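Local coordinates for protein putative acyl-CoA dehydrogenase (Burkholderia xenovorans, PDB 5JSC) that is a flavoprotein of the acyl-CoA dehydrogenase family, a four-chain assembly that binds flavin-adenine dinucleotide, at residues 70-80 / 125-136. Residues are numbered along the deposited sequence; the frame is centred on the assembly and turned at random.
Sequences LKYGVGGVAYG and HEQKTRYLPRVA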
ATOM      1  N   LEU C  70      37.170   6.556  10.793  1.00 12.24           N
ATOM      2  CA  LEU C  70      36.717   5.631  11.827  1.00 12.13           C
ATOM      3  C   LEU C  70      36.713   6.249  13.221  1.00 11.79           C
ATOM      4  O   LEU C  70      36.196   5.629  14.157  1.00 13.80           O
ATOM      5  CB  LEU C  70      37.589   4.371  11.821  1.00 13.21           C
ATOM      6  CG  LEU C  70      37.649   3.634  10.476  1.00 11.89           C
ATOM      7  CD1 LEU C  70      38.517   2.385  10.598  1.00 13.64           C
ATOM      8  CD2 LEU C  70      36.249   3.269   9.949  1.00 13.19           C
ATOM      9  N   LYS C  71      37.254   7.454  13.379  1.00 12.17           N
ATOM     10  CA  LYS C  71      37.258   8.098  14.686  1.00 12.67           C
ATOM     11  C   LYS C  71      35.859   8.485  15.143  1.00 10.93           C
ATOM     12  O   LYS C  71      35.629   8.618  16.349  1.00 11.70           O
ATOM     13  CB  LYS C  71      38.145   9.343  14.652  1.00 14.53           C
ATOM     14  CG  LYS C  71      39.598   9.052  14.267  1.00 19.08           C
ATOM     15  CD  LYS C  71      40.465  10.318  14.257  1.00 22.35           C
ATOM     16  CE  LYS C  71      40.457  11.049  15.593  1.00 26.98           C
ATOM     17  NZ  LYS C  71      41.365  12.236  15.573  1.00 32.18           N
ATOM     18  N   TYR C  72      34.921   8.673  14.213  1.00 12.74           N
ATOM     19  CA  TYR C  72      33.599   9.169  14.590  1.00 12.43           C
ATOM     20  C   TYR C  72      32.749   8.112  15.278  1.00 11.14           C
ATOM     21  O   TYR C  72      31.824   8.468  16.012  1.00 12.95           O
ATOM     22  CB  TYR C  72      32.874   9.720  13.356  1.00 13.54           C
ATOM     23  CG  TYR C  72      33.533  10.984  12.879  1.00 13.85           C
ATOM     24  CD1 TYR C  72      33.202  12.208  13.451  1.00 14.49           C
ATOM     25  CD2 TYR C  72      34.520  10.957  11.896  1.00 13.01           C
ATOM     26  CE1 TYR C  72      33.812  13.376  13.042  1.00 16.33           C
ATOM     27  CE2 TYR C  72      35.150  12.128  11.490  1.00 15.05           C
ATOM     28  CZ  TYR C  72      34.783  13.329  12.067  1.00 17.32           C
ATOM     29  OH  TYR C  72      35.394  14.493  11.671  1.00 19.85           O
ATOM     30  N   GLY C  73      33.047   6.829  15.075  1.00 13.45           N
ATOM     31  CA  GLY C  73      32.274   5.771  15.685  1.00 12.35           C
ATOM     32  C   GLY C  73      32.779   5.308  17.027  1.00 12.11           C
ATOM     33  O   GLY C  73      32.197   4.386  17.604  1.00 13.85           O
ATOM     34  N   VAL C  74      33.838   5.937  17.538  1.00 12.21           N
ATOM     35  CA  VAL C  74      34.479   5.580  18.803  1.00 11.09           C
ATOM     36  C   VAL C  74      34.283   6.730  19.778  1.00 12.44           C
ATOM     37  O   VAL C  74      34.486   7.893  19.417  1.00 13.16           O
ATOM     38  CB  VAL C  74      35.976   5.287  18.597  1.00 12.84           C
ATOM     39  CG1 VAL C  74      36.706   5.214  19.922  1.00 13.64           C
ATOM     40  CG2 VAL C  74      36.148   3.996  17.795  1.00 13.41           C
ATOM     41  N   GLY C  75      33.893   6.417  21.011  1.00 12.56           N
ATOM     42  CA  GLY C  75      33.716   7.437  22.035  1.00 13.24           C
ATOM     43  C   GLY C  75      34.936   7.567  22.929  1.00 12.82           C
ATOM     44  O   GLY C  75      35.384   6.594  23.538  1.00 15.08           O
ATOM     45  N   GLY C  76      35.442   8.794  23.027  1.00 12.28           N
ATOM     46  CA  GLY C  76      36.513   9.105  23.962  1.00 13.01           C
ATOM     47  C   GLY C  76      37.756   9.603  23.254  1.00 14.12           C
ATOM     48  O   GLY C  76      38.444   8.831  22.576  1.00 14.05           O
ATOM     49  N   VAL C  77      38.064  10.893  23.409  1.00 15.15           N
ATOM     50  CA  VAL C  77      39.213  11.464  22.713  1.00 16.46           C
ATOM     51  C   VAL C  77      40.503  10.769  23.139  1.00 16.65           C
ATOM     52  O   VAL C  77      41.398  10.532  22.317  1.00 17.29           O
ATOM     53  CB  VAL C  77      39.270  12.981  22.959  1.00 18.99           C
ATOM     54  CG1 VAL C  77      40.563  13.561  22.411  1.00 20.04           C
ATOM     55  CG2 VAL C  77      38.070  13.646  22.311  1.00 18.55           C
ATOM     56  N   ALA C  78      40.612  10.417  24.422  1.00 16.07           N
ATOM     57  CA  ALA C  78      41.807   9.741  24.915  1.00 16.50           C
ATOM     58  C   ALA C  78      42.023   8.382  24.266  1.00 17.01           C
ATOM     59  O   ALA C  78      43.145   7.857  24.309  1.00 18.36           O
ATOM     60  CB  ALA C  78      41.717   9.573  26.433  1.00 17.74           C
ATOM     61  N   TYR C  79      40.981   7.805  23.667  1.00 14.65           N
ATOM     62  CA  TYR C  79      41.025   6.463  23.099  1.00 15.01           C
ATOM     63  C   TYR C  79      40.945   6.469  21.577  1.00 16.36           C
ATOM     64  O   TYR C  79      40.683   5.427  20.968  1.00 17.62           O
ATOM     65  CB  TYR C  79      39.899   5.616  23.694  1.00 16.73           C
ATOM     66  CG  TYR C  79      39.927   5.630  25.197  1.00 18.25           C
ATOM     67  CD1 TYR C  79      40.987   5.060  25.885  1.00 18.06           C
ATOM     68  CD2 TYR C  79      38.908   6.224  25.930  1.00 20.87           C
ATOM     69  CE1 TYR C  79      41.041   5.087  27.257  1.00 20.74           C
ATOM     70  CE2 TYR C  79      38.953   6.246  27.322  1.00 22.76           C
ATOM     71  CZ  TYR C  79      40.024   5.671  27.969  1.00 24.41           C
ATOM     72  OH  TYR C  79      40.099   5.672  29.337  1.00 28.64           O
ATOM     73  N   GLY C  80      41.178   7.617  20.946  1.00 15.58           N
ATOM     74  CA  GLY C  80      41.166   7.707  19.499  1.00 16.59           C
ATOM     75  C   GLY C  80      39.878   8.230  18.901  1.00 15.24           C
ATOM     76  O   GLY C  80      39.806   8.392  17.677  1.00 16.17           O
ATOM     77  N   HIS C 125      39.106   1.388  31.754  1.00 25.99           N
ATOM     78  CA  HIS C 125      40.237   2.104  31.177  1.00 26.72           C
ATOM     79  C   HIS C 125      41.140   1.167  30.388  1.00 24.16           C
ATOM     80  O   HIS C 125      41.539   1.478  29.259  1.00 22.55           O
ATOM     81  CB  HIS C 125      41.034   2.796  32.277  1.00 31.77           C
ATOM     82  CG  HIS C 125      40.280   3.876  32.980  1.00 38.24           C
ATOM     83  ND1 HIS C 125      39.392   4.708  32.333  1.00 40.63           N
ATOM     84  CD2 HIS C 125      40.283   4.263  34.277  1.00 42.08           C
ATOM     85  CE1 HIS C 125      38.884   5.565  33.201  1.00 42.01           C
ATOM     86  NE2 HIS C 125      39.406   5.315  34.388  1.00 43.58           N
ATOM     87  N   GLU C 126      41.485   0.016  30.974  1.00 24.82           N
ATOM     88  CA  GLU C 126      42.355  -0.924  30.276  1.00 26.12           C
ATOM     89  C   GLU C 126      41.705  -1.412  28.995  1.00 22.15           C
ATOM     90  O   GLU C 126      42.358  -1.476  27.948  1.00 22.13           O
ATOM     91  CB  GLU C 126      42.711  -2.114  31.172  1.00 29.61           C
ATOM     92  CG  GLU C 126      43.620  -1.767  32.333  1.00 34.28           C
ATOM     93  CD  GLU C 126      44.555  -2.893  32.730  1.00 37.43           C
ATOM     94  OE1 GLU C 126      44.930  -3.707  31.861  1.00 38.89           O
ATOM     95  OE2 GLU C 126      44.919  -2.957  33.922  1.00 38.69           O
ATOM     96  N   GLN C 127      40.413  -1.754  29.057  1.00 19.39           N
ATOM     97  CA  GLN C 127      39.721  -2.239  27.870  1.00 18.39           C
ATOM     98  C   GLN C 127      39.653  -1.166  26.791  1.00 16.89           C
ATOM     99  O   GLN C 127      39.945  -1.433  25.619  1.00 16.73           O
ATOM    100  CB  GLN C 127      38.322  -2.730  28.247  1.00 18.16           C
ATOM    101  CG  GLN C 127      38.343  -4.007  29.083  1.00 20.19           C
ATOM    102  CD  GLN C 127      37.041  -4.257  29.825  1.00 21.55           C
ATOM    103  OE1 GLN C 127      36.179  -3.384  29.905  1.00 21.68           O
ATOM    104  NE2 GLN C 127      36.895  -5.460  30.378  1.00 23.71           N
ATOM    105  N   LYS C 128      39.268   0.059  27.164  1.00 15.02           N
ATOM    106  CA  LYS C 128      39.226   1.128  26.171  1.00 16.06           C
ATOM    107  C   LYS C 128      40.610   1.401  25.590  1.00 15.78           C
ATOM    108  O   LYS C 128      40.752   1.604  24.377  1.00 15.62           O
ATOM    109  CB  LYS C 128      38.621   2.395  26.777  1.00 16.59           C
ATOM    110  CG  LYS C 128      37.140   2.275  27.107  1.00 16.34           C
ATOM    111  CD  LYS C 128      36.578   3.609  27.567  1.00 17.60           C
ATOM    112  CE  LYS C 128      35.098   3.523  27.917  1.00 19.14           C
ATOM    113  NZ  LYS C 128      34.576   4.861  28.362  1.00 19.62           N
ATOM    114  N   THR C 129      41.650   1.389  26.432  1.00 16.99           N
ATOM    115  CA  THR C 129      43.005   1.622  25.933  1.00 18.30           C
ATOM    116  C   THR C 129      43.441   0.527  24.967  1.00 18.24           C
ATOM    117  O   THR C 129      44.117   0.798  23.966  1.00 18.56           O
ATOM    118  CB  THR C 129      43.977   1.708  27.112  1.00 20.54           C
ATOM    119  OG1 THR C 129      43.597   2.804  27.947  1.00 21.58           O
ATOM    120  CG2 THR C 129      45.411   1.909  26.636  1.00 21.60           C
ATOM    121  N   ARG C 130      43.083  -0.724  25.258  1.00 17.44           N
ATOM    122  CA  ARG C 130      43.591  -1.827  24.453  1.00 19.11           C
ATOM    123  C   ARG C 130      42.912  -1.891  23.093  1.00 18.04           C
ATOM    124  O   ARG C 130      43.562  -2.205  22.092  1.00 21.39           O
ATOM    125  CB  ARG C 130      43.426  -3.148  25.204  1.00 22.62           C
ATOM    126  CG  ARG C 130      43.757  -4.389  24.370  1.00 26.21           C
ATOM    127  CD  ARG C 130      43.747  -5.655  25.219  1.00 30.82           C
ATOM    128  NE  ARG C 130      43.798  -6.875  24.415  1.00 36.16           N
ATOM    129  CZ  ARG C 130      44.907  -7.395  23.895  1.00 39.42           C
ATOM    130  NH1 ARG C 130      46.078  -6.799  24.085  1.00 41.86           N
ATOM    131  NH2 ARG C 130      44.846  -8.509  23.180  1.00 39.85           N
ATOM    132  N   TYR C 131      41.616  -1.593  23.023  1.00 15.64           N
ATOM    133  CA  TYR C 131      40.864  -1.860  21.798  1.00 13.75           C
ATOM    134  C   TYR C 131      40.501  -0.621  21.001  1.00 13.93           C
ATOM    135  O   TYR C 131      40.580  -0.655  19.772  1.00 14.76           O
ATOM    136  CB  TYR C 131      39.581  -2.651  22.121  1.00 14.68           C
ATOM    137  CG  TYR C 131      39.921  -4.026  22.637  1.00 15.31           C
ATOM    138  CD1 TYR C 131      40.282  -5.043  21.762  1.00 17.25           C
ATOM    139  CD2 TYR C 131      39.932  -4.299  24.000  1.00 17.08           C
ATOM    140  CE1 TYR C 131      40.630  -6.299  22.230  1.00 16.95           C
ATOM    141  CE2 TYR C 131      40.275  -5.550  24.477  1.00 18.69           C
ATOM    142  CZ  TYR C 131      40.625  -6.546  23.587  1.00 16.73           C
ATOM    143  OH  TYR C 131      40.962  -7.793  24.051  1.00 18.21           O
ATOM    144  N   LEU C 132      40.112   0.477  21.651  1.00 13.37           N
ATOM    145  CA  LEU C 132      39.513   1.560  20.877  1.00 12.92           C
ATOM    146  C   LEU C 132      40.495   2.307  19.976  1.00 13.76           C
ATOM    147  O   LEU C 132      40.109   2.676  18.859  1.00 14.51           O
ATOM    148  CB  LEU C 132      38.797   2.542  21.802  1.00 13.18           C
ATOM    149  CG  LEU C 132      37.573   1.927  22.484  1.00 12.94           C
ATOM    150  CD1 LEU C 132      36.866   2.988  23.329  1.00 15.73           C
ATOM    151  CD2 LEU C 132      36.574   1.297  21.475  1.00 13.85           C
ATOM    152  N   PRO C 133      41.747   2.563  20.383  1.00 13.70           N
ATOM    153  CA  PRO C 133      42.645   3.267  19.453  1.00 13.07           C
ATOM    154  C   PRO C 133      42.880   2.505  18.163  1.00 13.39           C
ATOM    155  O   PRO C 133      42.985   3.125  17.098  1.00 14.36           O
ATOM    156  CB  PRO C 133      43.935   3.429  20.270  1.00 14.50           C
ATOM    157  CG  PRO C 133      43.464   3.462  21.667  1.00 15.01           C
ATOM    158  CD  PRO C 133      42.366   2.443  21.717  1.00 14.84           C
ATOM    159  N   ARG C 134      42.966   1.172  18.234  1.00 15.02           N
ATOM    160  CA  ARG C 134      43.182   0.371  17.034  1.00 15.09           C
ATOM    161  C   ARG C 134      41.919   0.283  16.184  1.00 14.35           C
ATOM    162  O   ARG C 134      42.006   0.224  14.953  1.00 14.18           O
ATOM    163  CB  ARG C 134      43.658  -1.032  17.411  1.00 18.11           C
ATOM    164  N   VAL C 135      40.744   0.264  16.812  1.00 12.93           N
ATOM    165  CA  VAL C 135      39.502   0.380  16.043  1.00 12.65           C
ATOM    166  C   VAL C 135      39.488   1.707  15.296  1.00 12.57           C
ATOM    167  O   VAL C 135      39.198   1.771  14.092  1.00 12.93           O
ATOM    168  CB  VAL C 135      38.277   0.245  16.967  1.00 11.39           C
ATOM    169  CG1 VAL C 135      36.990   0.653  16.226  1.00 12.92           C
ATOM    170  CG2 VAL C 135      38.148  -1.190  17.502  1.00 12.54           C
ATOM    171  N   ALA C 136      39.834   2.786  16.006  1.00 13.12           N
ATOM    172  CA  ALA C 136      39.714   4.133  15.461  1.00 13.18           C
ATOM    173  C   ALA C 136      40.710   4.399  14.342  1.00 13.73           C
ATOM    174  O   ALA C 136      40.436   5.230  13.471  1.00 16.14           O
ATOM    175  CB  ALA C 136      39.898   5.170  16.575  1.00 14.03           C
TER
HETATM  176  O   HOH W   1      34.748   6.438  26.111  1.00 29.02           O
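Tyr79 lays its ring on the helix 125-136, one face over Lys128, whose CB stands 3.5 Å from the ring centroid and only 7° off the normal, a CH-pi contact. The straight lysine chain then carries CD to within 3.6 Å of Tyr79 CE2, and NZ shares a water with Gly75 O: lysine suits the place, its methylenes apolar enough for the ring and its ammonium able to reach the water. At the ring's edge Thr129 OG1 lies 3.5 Å from Tyr79 CE1; with OG1 anti to its own carbonyl carbon (chi1 -61°), it reaches back to His125 O, which Thr129 N grips from the other face. His125 ND1 gives the tyrosine hydroxyl a weak, bent bond (135°). One turn further on, Leu132 CB meets Tyr79 CB, and Val74 spreads its methyls, CG1 to Leu132 and CG2 to Val135 CG1 at 3.8 Å. With no side chain on Gly80, whose positive phi would press a CB on the preceding carbonyl oxygen, and only a methyl on Ala136, Gly80 O comes to 3.4 Å from Ala136 CB. Leu132 and Val135 also touch Ser116 of helix 103-122, and Gly75 N-H is bonded to Ser120 OG. The contact thus ties an interhelical loop to the last helix of the acyl-CoA dehydrogenase N-terminal domain.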